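Local coordinates for integral membrane indolylacetylinositol arabinosyltransferase EmbC (Mycolicibacterium smegmatis, PDB 7BVE), which probably transfers arabinose units to build the arabinan of the mycobacterial cell wall, working as a multi-helix integral membrane glycosyltransferase, at residues M266-A275 with V697-M708; L353-A363 with L586-V594. All blocks are in the same frame, centred on the assembly; numbering follows the deposited sequence.

Both contacts lie in the helical membrane part of the chain, their centres 28 Å apart and their nearest atoms about 13 Å apart, with contact 2 nested inside the long loop that contact 1 closes. Helix 361-378 ties them together: its first turn, with Ala-363, belongs to contact 2 and, further along, it sets Leu-372 and Leu-376 against Val-697, Glu-700 and Trp-270 of contact 1. The two contacts also differ in surroundings. Just beyond Ala-275 the chain reaches Asp-279, Tyr-282 and Ile-283 of the ethambutol pocket, whereas the 353-363 loop of contact 2 meets another protein chain of the assembly through Lys-358 and His-359.

Contact 1 of 2, residues M266-A275 with V697-M708; sequences MLVWWHFVGA and VIFEVVSLTLGM
Leu-704 CD1 sits against the far end of the Trp-270 indole, 3.5 Å from CH2, and the same methyl lies 3.7 Å from Ala-275 CB, so one leucine branch fills the corner where helix 258-272 gives way to loop. On the other flank Trp-269 meets Val-701 and Thr-705 edge-on: Val-701 CG1 is in the ring plane 3.9 Å from CD1, and NE1 makes a weak hydrogen bond of 3.4 Å to Thr-705 OG1, with an N-H...O angle of 149°. One turn earlier, the methyl of Met-266 reaches across, CE being 3.7 Å from Val-697 CG1 and about as far from Val-701 CG2. Just past the helix end, Val-273 CG1 takes Met-708 CE at 3.8 Å.

With CG anti to the backbone N (chi1 -175° and -177°), both indoles extend from adjacent helix positions to Val-701 and meet different methyls, CG1 for Trp-269 and CG2 for Trp-270. Their own chain steadies them: Val-273 CG2 lies over one face of Trp-269, and Gly-274 CA over the centre of a Trp-270 face. Further out, Leu-376 of helix 361-378 packs on Trp-270, and Asn-721 donates to Phe-272 O where the helix ends.

Within helix 688-710, Thr-705 OG1 gives its proton to Val-701 O at 2.8 Å, from above the carbonyl plane. With its proton spent there, the hydroxyl can act as acceptor for Trp-269, a weak polar tie and the sole hydrogen bond across an otherwise mainly apolar interface between two predicted transmembrane helices.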
ATOM      1  N   MET A 266     -24.858  19.530  18.538  1.00 15.07           N
ATOM      2  CA  MET A 266     -24.205  18.733  17.498  1.00 15.07           C
ATOM      3  C   MET A 266     -24.030  17.287  17.942  1.00 15.07           C
ATOM      4  O   MET A 266     -24.222  16.365  17.143  1.00 15.07           O
ATOM      5  CB  MET A 266     -22.847  19.328  17.124  1.00 15.07           C
ATOM      6  CG  MET A 266     -22.876  20.759  16.631  1.00 15.07           C
ATOM      7  SD  MET A 266     -23.772  21.105  15.124  1.00 15.07           S
ATOM      8  CE  MET A 266     -22.567  20.561  13.939  1.00 15.07           C
ATOM      9  N   LEU A 267     -23.718  17.069  19.226  1.00 15.07           N
ATOM     10  CA  LEU A 267     -23.558  15.704  19.728  1.00 15.07           C
ATOM     11  C   LEU A 267     -24.876  14.939  19.758  1.00 15.07           C
ATOM     12  O   LEU A 267     -24.916  13.763  19.384  1.00 15.07           O
ATOM     13  CB  LEU A 267     -22.932  15.713  21.118  1.00 15.07           C
ATOM     14  CG  LEU A 267     -21.451  16.035  21.265  1.00 15.07           C
ATOM     15  CD1 LEU A 267     -21.112  16.192  22.711  1.00 15.07           C
ATOM     16  CD2 LEU A 267     -20.653  14.922  20.687  1.00 15.07           C
ATOM     17  N   VAL A 268     -25.965  15.579  20.190  1.00 15.07           N
ATOM     18  CA  VAL A 268     -27.258  14.891  20.252  1.00 15.07           C
ATOM     19  C   VAL A 268     -27.781  14.581  18.845  1.00 15.07           C
ATOM     20  O   VAL A 268     -28.277  13.474  18.567  1.00 15.07           O
ATOM     21  CB  VAL A 268     -28.256  15.728  21.071  1.00 15.07           C
ATOM     22  CG1 VAL A 268     -29.635  15.147  21.020  1.00 15.07           C
ATOM     23  CG2 VAL A 268     -27.816  15.795  22.504  1.00 15.07           C
ATOM     24  N   TRP A 269     -27.631  15.527  17.919  1.00 15.07           N
ATOM     25  CA  TRP A 269     -28.126  15.296  16.570  1.00 15.07           C
ATOM     26  C   TRP A 269     -27.279  14.269  15.826  1.00 15.07           C
ATOM     27  O   TRP A 269     -27.804  13.492  15.025  1.00 15.07           O
ATOM     28  CB  TRP A 269     -28.198  16.628  15.831  1.00 15.07           C
ATOM     29  CG  TRP A 269     -28.795  16.596  14.458  1.00 15.07           C
ATOM     30  CD1 TRP A 269     -28.171  16.917  13.298  1.00 15.07           C
ATOM     31  CD2 TRP A 269     -30.123  16.193  14.100  1.00 15.07           C
ATOM     32  NE1 TRP A 269     -29.031  16.773  12.245  1.00 15.07           N
ATOM     33  CE2 TRP A 269     -30.241  16.342  12.714  1.00 15.07           C
ATOM     34  CE3 TRP A 269     -31.231  15.744  14.824  1.00 15.07           C
ATOM     35  CZ2 TRP A 269     -31.403  16.020  12.030  1.00 15.07           C
ATOM     36  CZ3 TRP A 269     -32.385  15.443  14.146  1.00 15.07           C
ATOM     37  CH2 TRP A 269     -32.464  15.582  12.765  1.00 15.07           C
ATOM     38  N   TRP A 270     -25.981  14.209  16.107  1.00 15.07           N
ATOM     39  CA  TRP A 270     -25.176  13.140  15.537  1.00 15.07           C
ATOM     40  C   TRP A 270     -25.470  11.801  16.196  1.00 15.07           C
ATOM     41  O   TRP A 270     -25.247  10.755  15.587  1.00 15.07           O
ATOM     42  CB  TRP A 270     -23.706  13.483  15.682  1.00 15.07           C
ATOM     43  CG  TRP A 270     -22.784  12.519  15.078  1.00 15.07           C
ATOM     44  CD1 TRP A 270     -22.097  11.546  15.715  1.00 15.07           C
ATOM     45  CD2 TRP A 270     -22.397  12.454  13.712  1.00 15.07           C
ATOM     46  NE1 TRP A 270     -21.314  10.863  14.833  1.00 15.07           N
ATOM     47  CE2 TRP A 270     -21.483  11.403  13.590  1.00 15.07           C
ATOM     48  CE3 TRP A 270     -22.743  13.180  12.575  1.00 15.07           C
ATOM     49  CZ2 TRP A 270     -20.909  11.061  12.383  1.00 15.07           C
ATOM     50  CZ3 TRP A 270     -22.177  12.839  11.383  1.00 15.07           C
ATOM     51  CH2 TRP A 270     -21.262  11.795  11.294  1.00 15.07           C
ATOM     52  N   HIS A 271     -25.940  11.808  17.443  1.00 15.07           N
ATOM     53  CA  HIS A 271     -26.377  10.567  18.065  1.00 15.07           C
ATOM     54  C   HIS A 271     -27.590   9.996  17.356  1.00 15.07           C
ATOM     55  O   HIS A 271     -27.736   8.776  17.266  1.00 15.07           O
ATOM     56  CB  HIS A 271     -26.681  10.809  19.539  1.00 15.07           C
ATOM     57  CG  HIS A 271     -27.054   9.576  20.301  1.00 15.07           C
ATOM     58  ND1 HIS A 271     -26.134   8.623  20.669  1.00 15.07           N
ATOM     59  CD2 HIS A 271     -28.243   9.158  20.789  1.00 15.07           C
ATOM     60  CE1 HIS A 271     -26.743   7.664  21.338  1.00 15.07           C
ATOM     61  NE2 HIS A 271     -28.023   7.964  21.425  1.00 15.07           N
ATOM     62  N   PHE A 272     -28.460  10.851  16.826  1.00 15.07           N
ATOM     63  CA  PHE A 272     -29.589  10.304  16.067  1.00 15.07           C
ATOM     64  C   PHE A 272     -29.280  10.030  14.591  1.00 15.07           C
ATOM     65  O   PHE A 272     -29.361   8.881  14.155  1.00 15.07           O
ATOM     66  CB  PHE A 272     -30.810  11.204  16.218  1.00 15.07           C
ATOM     67  CG  PHE A 272     -31.446  11.091  17.554  1.00 15.07           C
ATOM     68  CD1 PHE A 272     -32.282  10.036  17.835  1.00 15.07           C
ATOM     69  CD2 PHE A 272     -31.186  12.012  18.544  1.00 15.07           C
ATOM     70  CE1 PHE A 272     -32.860   9.907  19.064  1.00 15.07           C
ATOM     71  CE2 PHE A 272     -31.765  11.887  19.778  1.00 15.07           C
ATOM     72  CZ  PHE A 272     -32.601  10.831  20.035  1.00 15.07           C
ATOM     73  N   VAL A 273     -28.945  11.048  13.800  1.00 15.07           N
ATOM     74  CA  VAL A 273     -28.621  10.839  12.381  1.00 15.07           C
ATOM     75  C   VAL A 273     -27.098  10.774  12.254  1.00 15.07           C
ATOM     76  O   VAL A 273     -26.415  11.735  11.910  1.00 15.07           O
ATOM     77  CB  VAL A 273     -29.262  11.903  11.480  1.00 15.07           C
ATOM     78  CG1 VAL A 273     -30.737  11.737  11.442  1.00 15.07           C
ATOM     79  CG2 VAL A 273     -29.092  13.250  12.010  1.00 15.07           C
ATOM     80  N   GLY A 274     -26.536   9.602  12.468  1.00 15.07           N
ATOM     81  CA  GLY A 274     -25.095   9.530  12.578  1.00 15.07           C
ATOM     82  C   GLY A 274     -24.567   8.197  12.126  1.00 15.07           C
ATOM     83  O   GLY A 274     -25.228   7.167  12.266  1.00 15.07           O
ATOM     84  N   ALA A 275     -23.360   8.217  11.592  1.00 15.07           N
ATOM     85  CA  ALA A 275     -22.719   6.997  11.156  1.00 15.07           C
ATOM     86  C   ALA A 275     -22.122   6.268  12.344  1.00 15.07           C
ATOM     87  O   ALA A 275     -21.629   6.886  13.288  1.00 15.07           O
ATOM     88  CB  ALA A 275     -21.631   7.301  10.143  1.00 15.07           C
ATOM     89  N   VAL A 697     -16.844  20.157  10.162  1.00 15.07           N
ATOM     90  CA  VAL A 697     -17.876  19.585  11.032  1.00 15.07           C
ATOM     91  C   VAL A 697     -19.265  19.796  10.434  1.00 15.07           C
ATOM     92  O   VAL A 697     -20.091  18.868  10.393  1.00 15.07           O
ATOM     93  CB  VAL A 697     -17.766  20.164  12.455  1.00 15.07           C
ATOM     94  CG1 VAL A 697     -18.967  19.814  13.279  1.00 15.07           C
ATOM     95  CG2 VAL A 697     -16.557  19.604  13.151  1.00 15.07           C
ATOM     96  N   ILE A 698     -19.522  20.998   9.908  1.00 15.07           N
ATOM     97  CA  ILE A 698     -20.805  21.268   9.260  1.00 15.07           C
ATOM     98  C   ILE A 698     -20.962  20.437   7.987  1.00 15.07           C
ATOM     99  O   ILE A 698     -22.059  19.950   7.691  1.00 15.07           O
ATOM    100  CB  ILE A 698     -20.951  22.781   9.009  1.00 15.07           C
ATOM    101  CG1 ILE A 698     -21.065  23.513  10.341  1.00 15.07           C
ATOM    102  CG2 ILE A 698     -22.165  23.115   8.181  1.00 15.07           C
ATOM    103  CD1 ILE A 698     -20.974  25.004  10.227  1.00 15.07           C
ATOM    104  N   PHE A 699     -19.860  20.194   7.265  1.00 15.07           N
ATOM    105  CA  PHE A 699     -19.899  19.341   6.074  1.00 15.07           C
ATOM    106  C   PHE A 699     -20.343  17.918   6.403  1.00 15.07           C
ATOM    107  O   PHE A 699     -21.226  17.368   5.735  1.00 15.07           O
ATOM    108  CB  PHE A 699     -18.524  19.333   5.407  1.00 15.07           C
ATOM    109  CG  PHE A 699     -18.433  18.457   4.189  1.00 15.07           C
ATOM    110  CD1 PHE A 699     -18.977  18.857   2.984  1.00 15.07           C
ATOM    111  CD2 PHE A 699     -17.776  17.243   4.247  1.00 15.07           C
ATOM    112  CE1 PHE A 699     -18.884  18.054   1.870  1.00 15.07           C
ATOM    113  CE2 PHE A 699     -17.685  16.441   3.137  1.00 15.07           C
ATOM    114  CZ  PHE A 699     -18.236  16.847   1.950  1.00 15.07           C
ATOM    115  N   GLU A 700     -19.771  17.329   7.460  1.00 15.07           N
ATOM    116  CA  GLU A 700     -20.111  15.958   7.855  1.00 15.07           C
ATOM    117  C   GLU A 700     -21.560  15.841   8.318  1.00 15.07           C
ATOM    118  O   GLU A 700     -22.288  14.921   7.909  1.00 15.07           O
ATOM    119  CB  GLU A 700     -19.182  15.509   8.974  1.00 15.07           C
ATOM    120  CG  GLU A 700     -17.727  15.505   8.610  1.00 15.07           C
ATOM    121  CD  GLU A 700     -16.846  15.428   9.831  1.00 15.07           C
ATOM    122  OE1 GLU A 700     -17.399  15.315  10.945  1.00 15.07           O
ATOM    123  OE2 GLU A 700     -15.613  15.566   9.691  1.00 15.07           O
ATOM    124  N   VAL A 701     -21.997  16.778   9.165  1.00 15.07           N
ATOM    125  CA  VAL A 701     -23.346  16.710   9.730  1.00 15.07           C
ATOM    126  C   VAL A 701     -24.402  16.913   8.645  1.00 15.07           C
ATOM    127  O   VAL A 701     -25.394  16.173   8.572  1.00 15.07           O
ATOM    128  CB  VAL A 701     -23.485  17.728  10.875  1.00 15.07           C
ATOM    129  CG1 VAL A 701     -24.892  17.789  11.385  1.00 15.07           C
ATOM    130  CG2 VAL A 701     -22.565  17.347  12.007  1.00 15.07           C
ATOM    131  N   VAL A 702     -24.175  17.874   7.744  1.00 15.07           N
ATOM    132  CA  VAL A 702     -25.111  18.108   6.650  1.00 15.07           C
ATOM    133  C   VAL A 702     -25.102  16.955   5.645  1.00 15.07           C
ATOM    134  O   VAL A 702     -26.146  16.624   5.073  1.00 15.07           O
ATOM    135  CB  VAL A 702     -24.795  19.480   6.018  1.00 15.07           C
ATOM    136  CG1 VAL A 702     -25.538  19.717   4.733  1.00 15.07           C
ATOM    137  CG2 VAL A 702     -25.185  20.571   6.976  1.00 15.07           C
ATOM    138  N   SER A 703     -23.967  16.269   5.468  1.00 15.07           N
ATOM    139  CA  SER A 703     -23.937  15.155   4.524  1.00 15.07           C
ATOM    140  C   SER A 703     -24.748  13.966   5.025  1.00 15.07           C
ATOM    141  O   SER A 703     -25.496  13.353   4.254  1.00 15.07           O
ATOM    142  CB  SER A 703     -22.500  14.741   4.235  1.00 15.07           C
ATOM    143  OG  SER A 703     -21.915  14.127   5.358  1.00 15.07           O
ATOM    144  N   LEU A 704     -24.671  13.650   6.318  1.00 15.07           N
ATOM    145  CA  LEU A 704     -25.538  12.559   6.781  1.00 15.07           C
ATOM    146  C   LEU A 704     -27.000  12.966   6.969  1.00 15.07           C
ATOM    147  O   LEU A 704     -27.889  12.115   6.831  1.00 15.07           O
ATOM    148  CB  LEU A 704     -24.988  11.918   8.046  1.00 15.07           C
ATOM    149  CG  LEU A 704     -23.949  10.865   7.668  1.00 15.07           C
ATOM    150  CD1 LEU A 704     -23.270  10.370   8.851  1.00 15.07           C
ATOM    151  CD2 LEU A 704     -24.634   9.692   7.037  1.00 15.07           C
ATOM    152  N   THR A 705     -27.293  14.246   7.211  1.00 15.07           N
ATOM    153  CA  THR A 705     -28.694  14.666   7.223  1.00 15.07           C
ATOM    154  C   THR A 705     -29.305  14.608   5.823  1.00 15.07           C
ATOM    155  O   THR A 705     -30.460  14.195   5.655  1.00 15.07           O
ATOM    156  CB  THR A 705     -28.806  16.065   7.814  1.00 15.07           C
ATOM    157  OG1 THR A 705     -28.157  16.085   9.085  1.00 15.07           O
ATOM    158  CG2 THR A 705     -30.244  16.438   8.025  1.00 15.07           C
ATOM    159  N   LEU A 706     -28.528  14.958   4.793  1.00 15.07           N
ATOM    160  CA  LEU A 706     -29.016  14.820   3.423  1.00 15.07           C
ATOM    161  C   LEU A 706     -29.124  13.364   3.003  1.00 15.07           C
ATOM    162  O   LEU A 706     -29.998  13.019   2.208  1.00 15.07           O
ATOM    163  CB  LEU A 706     -28.121  15.571   2.449  1.00 15.07           C
ATOM    164  CG  LEU A 706     -28.252  17.081   2.427  1.00 15.07           C
ATOM    165  CD1 LEU A 706     -27.208  17.646   1.509  1.00 15.07           C
ATOM    166  CD2 LEU A 706     -29.626  17.435   1.938  1.00 15.07           C
ATOM    167  N   GLY A 707     -28.246  12.500   3.510  1.00 15.07           N
ATOM    168  CA  GLY A 707     -28.410  11.076   3.272  1.00 15.07           C
ATOM    169  C   GLY A 707     -29.684  10.521   3.880  1.00 15.07           C
ATOM    170  O   GLY A 707     -30.307   9.620   3.321  1.00 15.07           O
ATOM    171  N   MET A 708     -30.095  11.060   5.026  1.00 15.07           N
ATOM    172  CA  MET A 708     -31.367  10.648   5.613  1.00 15.07           C
ATOM    173  C   MET A 708     -32.550  11.238   4.849  1.00 15.07           C
ATOM    174  O   MET A 708     -33.635  10.652   4.828  1.00 15.07           O
ATOM    175  CB  MET A 708     -31.399  11.053   7.090  1.00 15.07           C
ATOM    176  CG  MET A 708     -32.530  10.485   7.925  1.00 15.07           C
ATOM    177  SD  MET A 708     -34.037  11.445   8.013  1.00 15.07           S
ATOM    178  CE  MET A 708     -33.516  12.744   9.106  1.00 15.07           C
TER

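Contact 2 of 2, residues L353-A363 with L586-V594; sequences LGAAAKHSRAA and LGALAAVAV
Val-592 spreads its two methyls against the bend formed by Ala-356 and Ala-357, in the membrane part of a GT-C-type glycosyltransferase, where the connection between helices 332-349 and 361-378 folds over the C-terminal end of helix 582-592. With CG1 anti to the backbone N (chi1 176°), that methyl faces Ala-356 CB at 4.1 Å, while CG2 goes to the backbone, 3.7 Å from Ala-357 CA. CG1 thus meets a side chain, whereas CG2 packs on both CA and CB of Ala-357 and on Ala-356 O. Ile-543 and Thr-546, from the loop ahead of helix 548-564, pack on the valine as well.

Just before Val-592, and again one turn back at Ala-588, the contact becomes alanine on alanine. Ala-591 CB points at the start of helix 361-378 and lies 3.7 Å from Ala-363 CA; Ala-363 CB in turn rests 4.2 Å from Ala-588 CA. Such short side chains let the two backbones come close, the CA atoms of Ala-363 and Ala-588 being 4.5 Å apart.

At the other end of the loop, Leu-353 crosses Leu-589 at about a right angle. Its CD1 branch does the touching, 4.1 Å from Leu-589 CD2 and equally near Ala-588 CB, and Pro-550 of helix 548-564 packs on Leu-353. No hydrogen bond joins the two segments, so the fit is one of apolar shape. The loop is braced from within: Ser-360 OG donates to Ala-356 O over 3.1 Å, lying in the carbonyl plane at a C=O...O angle of 152°.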
ATOM      1  N   LEU A 353      -4.451  26.197  31.486  1.00 15.07           N
ATOM      2  CA  LEU A 353      -3.343  26.509  30.559  1.00 15.07           C
ATOM      3  C   LEU A 353      -2.932  27.972  30.562  1.00 15.07           C
ATOM      4  O   LEU A 353      -2.231  28.287  29.695  1.00 15.07           O
ATOM      5  CB  LEU A 353      -3.804  26.213  29.144  1.00 15.07           C
ATOM      6  CG  LEU A 353      -3.833  24.769  28.710  1.00 15.07           C
ATOM      7  CD1 LEU A 353      -4.251  24.693  27.276  1.00 15.07           C
ATOM      8  CD2 LEU A 353      -2.494  24.140  28.885  1.00 15.07           C
ATOM      9  N   GLY A 354      -3.425  28.862  31.393  1.00 15.07           N
ATOM     10  CA  GLY A 354      -2.864  30.192  31.382  1.00 15.07           C
ATOM     11  C   GLY A 354      -3.939  31.237  31.413  1.00 15.07           C
ATOM     12  O   GLY A 354      -5.111  30.951  31.654  1.00 15.07           O
ATOM     13  N   ALA A 355      -3.537  32.482  31.177  1.00 15.07           N
ATOM     14  CA  ALA A 355      -4.474  33.598  31.124  1.00 15.07           C
ATOM     15  C   ALA A 355      -4.848  33.961  29.696  1.00 15.07           C
ATOM     16  O   ALA A 355      -5.998  34.330  29.426  1.00 15.07           O
ATOM     17  CB  ALA A 355      -3.881  34.818  31.825  1.00 15.07           C
ATOM     18  N   ALA A 356      -3.893  33.847  28.774  1.00 15.07           N
ATOM     19  CA  ALA A 356      -4.176  34.144  27.380  1.00 15.07           C
ATOM     20  C   ALA A 356      -4.993  33.045  26.730  1.00 15.07           C
ATOM     21  O   ALA A 356      -5.641  33.283  25.709  1.00 15.07           O
ATOM     22  CB  ALA A 356      -2.879  34.353  26.613  1.00 15.07           C
ATOM     23  N   ALA A 357      -4.964  31.840  27.287  1.00 15.07           N
ATOM     24  CA  ALA A 357      -5.846  30.777  26.832  1.00 15.07           C
ATOM     25  C   ALA A 357      -7.209  30.833  27.491  1.00 15.07           C
ATOM     26  O   ALA A 357      -8.168  30.286  26.947  1.00 15.07           O
ATOM     27  CB  ALA A 357      -5.218  29.410  27.097  1.00 15.07           C
ATOM     28  N   LYS A 358      -7.312  31.489  28.636  1.00 15.07           N
ATOM     29  CA  LYS A 358      -8.551  31.538  29.392  1.00 15.07           C
ATOM     30  C   LYS A 358      -9.419  32.720  29.004  1.00 15.07           C
ATOM     31  O   LYS A 358     -10.648  32.610  29.033  1.00 15.07           O
ATOM     32  CB  LYS A 358      -8.230  31.587  30.885  1.00 15.07           C
ATOM     33  CG  LYS A 358      -9.412  31.538  31.808  1.00 15.07           C
ATOM     34  CD  LYS A 358      -8.952  31.476  33.240  1.00 15.07           C
ATOM     35  CE  LYS A 358      -8.394  32.801  33.680  1.00 15.07           C
ATOM     36  NZ  LYS A 358      -8.064  32.782  35.121  1.00 15.07           N
ATOM     37  N   HIS A 359      -8.826  33.846  28.620  1.00 21.72           N
ATOM     38  CA  HIS A 359      -9.623  35.018  28.290  1.00 21.72           C
ATOM     39  C   HIS A 359      -9.891  35.186  26.799  1.00 21.72           C
ATOM     40  O   HIS A 359     -10.594  36.126  26.420  1.00 21.72           O
ATOM     41  CB  HIS A 359      -8.961  36.280  28.842  1.00 21.72           C
ATOM     42  CG  HIS A 359      -8.966  36.348  30.335  1.00 21.72           C
ATOM     43  ND1 HIS A 359     -10.109  36.596  31.062  1.00 21.72           N
ATOM     44  CD2 HIS A 359      -7.971  36.193  31.239  1.00 21.72           C
ATOM     45  CE1 HIS A 359      -9.818  36.590  32.350  1.00 21.72           C
ATOM     46  NE2 HIS A 359      -8.527  36.350  32.485  1.00 21.72           N
ATOM     47  N   SER A 360      -9.379  34.309  25.949  1.00 15.07           N
ATOM     48  CA  SER A 360      -9.591  34.437  24.517  1.00 15.07           C
ATOM     49  C   SER A 360     -10.714  33.517  24.066  1.00 15.07           C
ATOM     50  O   SER A 360     -10.930  32.449  24.639  1.00 15.07           O
ATOM     51  CB  SER A 360      -8.318  34.117  23.738  1.00 15.07           C
ATOM     52  OG  SER A 360      -8.019  32.744  23.801  1.00 15.07           O
ATOM     53  N   ARG A 361     -11.435  33.944  23.030  1.00 15.07           N
ATOM     54  CA  ARG A 361     -12.572  33.178  22.541  1.00 15.07           C
ATOM     55  C   ARG A 361     -12.220  32.278  21.371  1.00 15.07           C
ATOM     56  O   ARG A 361     -12.855  31.230  21.197  1.00 15.07           O
ATOM     57  CB  ARG A 361     -13.713  34.115  22.150  1.00 15.07           C
ATOM     58  CG  ARG A 361     -14.246  34.929  23.314  1.00 15.07           C
ATOM     59  CD  ARG A 361     -14.826  34.022  24.389  1.00 15.07           C
ATOM     60  NE  ARG A 361     -15.986  33.283  23.905  1.00 15.07           N
ATOM     61  CZ  ARG A 361     -16.426  32.142  24.427  1.00 15.07           C
ATOM     62  NH1 ARG A 361     -15.794  31.587  25.448  1.00 15.07           N
ATOM     63  NH2 ARG A 361     -17.495  31.549  23.912  1.00 15.07           N
ATOM     64  N   ALA A 362     -11.208  32.647  20.584  1.00 15.07           N
ATOM     65  CA  ALA A 362     -10.799  31.823  19.456  1.00 15.07           C
ATOM     66  C   ALA A 362     -10.224  30.494  19.904  1.00 15.07           C
ATOM     67  O   ALA A 362     -10.382  29.490  19.205  1.00 15.07           O
ATOM     68  CB  ALA A 362      -9.781  32.571  18.607  1.00 15.07           C
ATOM     69  N   ALA A 363      -9.589  30.466  21.080  1.00 15.07           N
ATOM     70  CA  ALA A 363      -9.109  29.216  21.660  1.00 15.07           C
ATOM     71  C   ALA A 363     -10.260  28.285  22.004  1.00 15.07           C
ATOM     72  O   ALA A 363     -10.186  27.081  21.738  1.00 15.07           O
ATOM     73  CB  ALA A 363      -8.268  29.506  22.898  1.00 15.07           C
ATOM     74  N   LEU A 586      -4.638  20.711  22.414  1.00 15.07           N
ATOM     75  CA  LEU A 586      -3.773  21.235  21.361  1.00 15.07           C
ATOM     76  C   LEU A 586      -4.458  22.304  20.523  1.00 15.07           C
ATOM     77  O   LEU A 586      -3.773  23.154  19.954  1.00 15.07           O
ATOM     78  CB  LEU A 586      -3.271  20.120  20.456  1.00 15.07           C
ATOM     79  CG  LEU A 586      -2.190  19.236  21.048  1.00 15.07           C
ATOM     80  CD1 LEU A 586      -1.851  18.167  20.063  1.00 15.07           C
ATOM     81  CD2 LEU A 586      -0.976  20.067  21.360  1.00 15.07           C
ATOM     82  N   GLY A 587      -5.788  22.299  20.446  1.00 15.07           N
ATOM     83  CA  GLY A 587      -6.477  23.387  19.779  1.00 15.07           C
ATOM     84  C   GLY A 587      -6.347  24.696  20.526  1.00 15.07           C
ATOM     85  O   GLY A 587      -6.104  25.741  19.918  1.00 15.07           O
ATOM     86  N   ALA A 588      -6.464  24.653  21.854  1.00 15.07           N
ATOM     87  CA  ALA A 588      -6.262  25.859  22.655  1.00 15.07           C
ATOM     88  C   ALA A 588      -4.824  26.362  22.562  1.00 15.07           C
ATOM     89  O   ALA A 588      -4.591  27.571  22.401  1.00 15.07           O
ATOM     90  CB  ALA A 588      -6.641  25.593  24.107  1.00 15.07           C
ATOM     91  N   LEU A 589      -3.847  25.449  22.621  1.00 15.07           N
ATOM     92  CA  LEU A 589      -2.449  25.870  22.512  1.00 15.07           C
ATOM     93  C   LEU A 589      -2.120  26.419  21.128  1.00 15.07           C
ATOM     94  O   LEU A 589      -1.430  27.436  21.011  1.00 15.07           O
ATOM     95  CB  LEU A 589      -1.510  24.719  22.845  1.00 15.07           C
ATOM     96  CG  LEU A 589      -1.409  24.314  24.302  1.00 15.07           C
ATOM     97  CD1 LEU A 589      -0.519  23.109  24.406  1.00 15.07           C
ATOM     98  CD2 LEU A 589      -0.853  25.465  25.097  1.00 15.07           C
ATOM     99  N   ALA A 590      -2.610  25.778  20.070  1.00 15.07           N
ATOM    100  CA  ALA A 590      -2.326  26.251  18.727  1.00 15.07           C
ATOM    101  C   ALA A 590      -3.156  27.463  18.339  1.00 15.07           C
ATOM    102  O   ALA A 590      -2.894  28.059  17.296  1.00 15.07           O
ATOM    103  CB  ALA A 590      -2.556  25.132  17.719  1.00 15.07           C
ATOM    104  N   ALA A 591      -4.168  27.827  19.120  1.00 15.07           N
ATOM    105  CA  ALA A 591      -4.801  29.115  18.881  1.00 15.07           C
ATOM    106  C   ALA A 591      -4.082  30.235  19.600  1.00 15.07           C
ATOM    107  O   ALA A 591      -4.028  31.357  19.093  1.00 15.07           O
ATOM    108  CB  ALA A 591      -6.244  29.098  19.328  1.00 15.07           C
ATOM    109  N   VAL A 592      -3.562  29.970  20.798  1.00 15.07           N
ATOM    110  CA  VAL A 592      -2.792  31.008  21.475  1.00 15.07           C
ATOM    111  C   VAL A 592      -1.450  31.226  20.778  1.00 15.07           C
ATOM    112  O   VAL A 592      -0.957  32.356  20.701  1.00 15.07           O
ATOM    113  CB  VAL A 592      -2.648  30.645  22.962  1.00 15.07           C
ATOM    114  CG1 VAL A 592      -1.783  31.638  23.705  1.00 15.07           C
ATOM    115  CG2 VAL A 592      -4.001  30.613  23.586  1.00 15.07           C
ATOM    116  N   ALA A 593      -0.884  30.185  20.178  1.00 15.07           N
ATOM    117  CA  ALA A 593       0.415  30.286  19.522  1.00 15.07           C
ATOM    118  C   ALA A 593       0.378  30.991  18.172  1.00 15.07           C
ATOM    119  O   ALA A 593       1.423  31.092  17.530  1.00 15.07           O
ATOM    120  CB  ALA A 593       1.010  28.890  19.336  1.00 15.07           C
ATOM    121  N   VAL A 594      -0.771  31.477  17.720  1.00 15.07           N
ATOM    122  CA  VAL A 594      -0.895  32.061  16.392  1.00 15.07           C
ATOM    123  C   VAL A 594      -1.258  33.543  16.425  1.00 15.07           C
ATOM    124  O   VAL A 594      -0.795  34.296  15.552  1.00 15.07           O
ATOM    125  CB  VAL A 594      -1.910  31.247  15.551  1.00 15.07           C
ATOM    126  CG1 VAL A 594      -2.339  31.912  14.265  1.00 15.07           C
ATOM    127  CG2 VAL A 594      -1.285  29.937  15.172  1.00 15.07           C
TER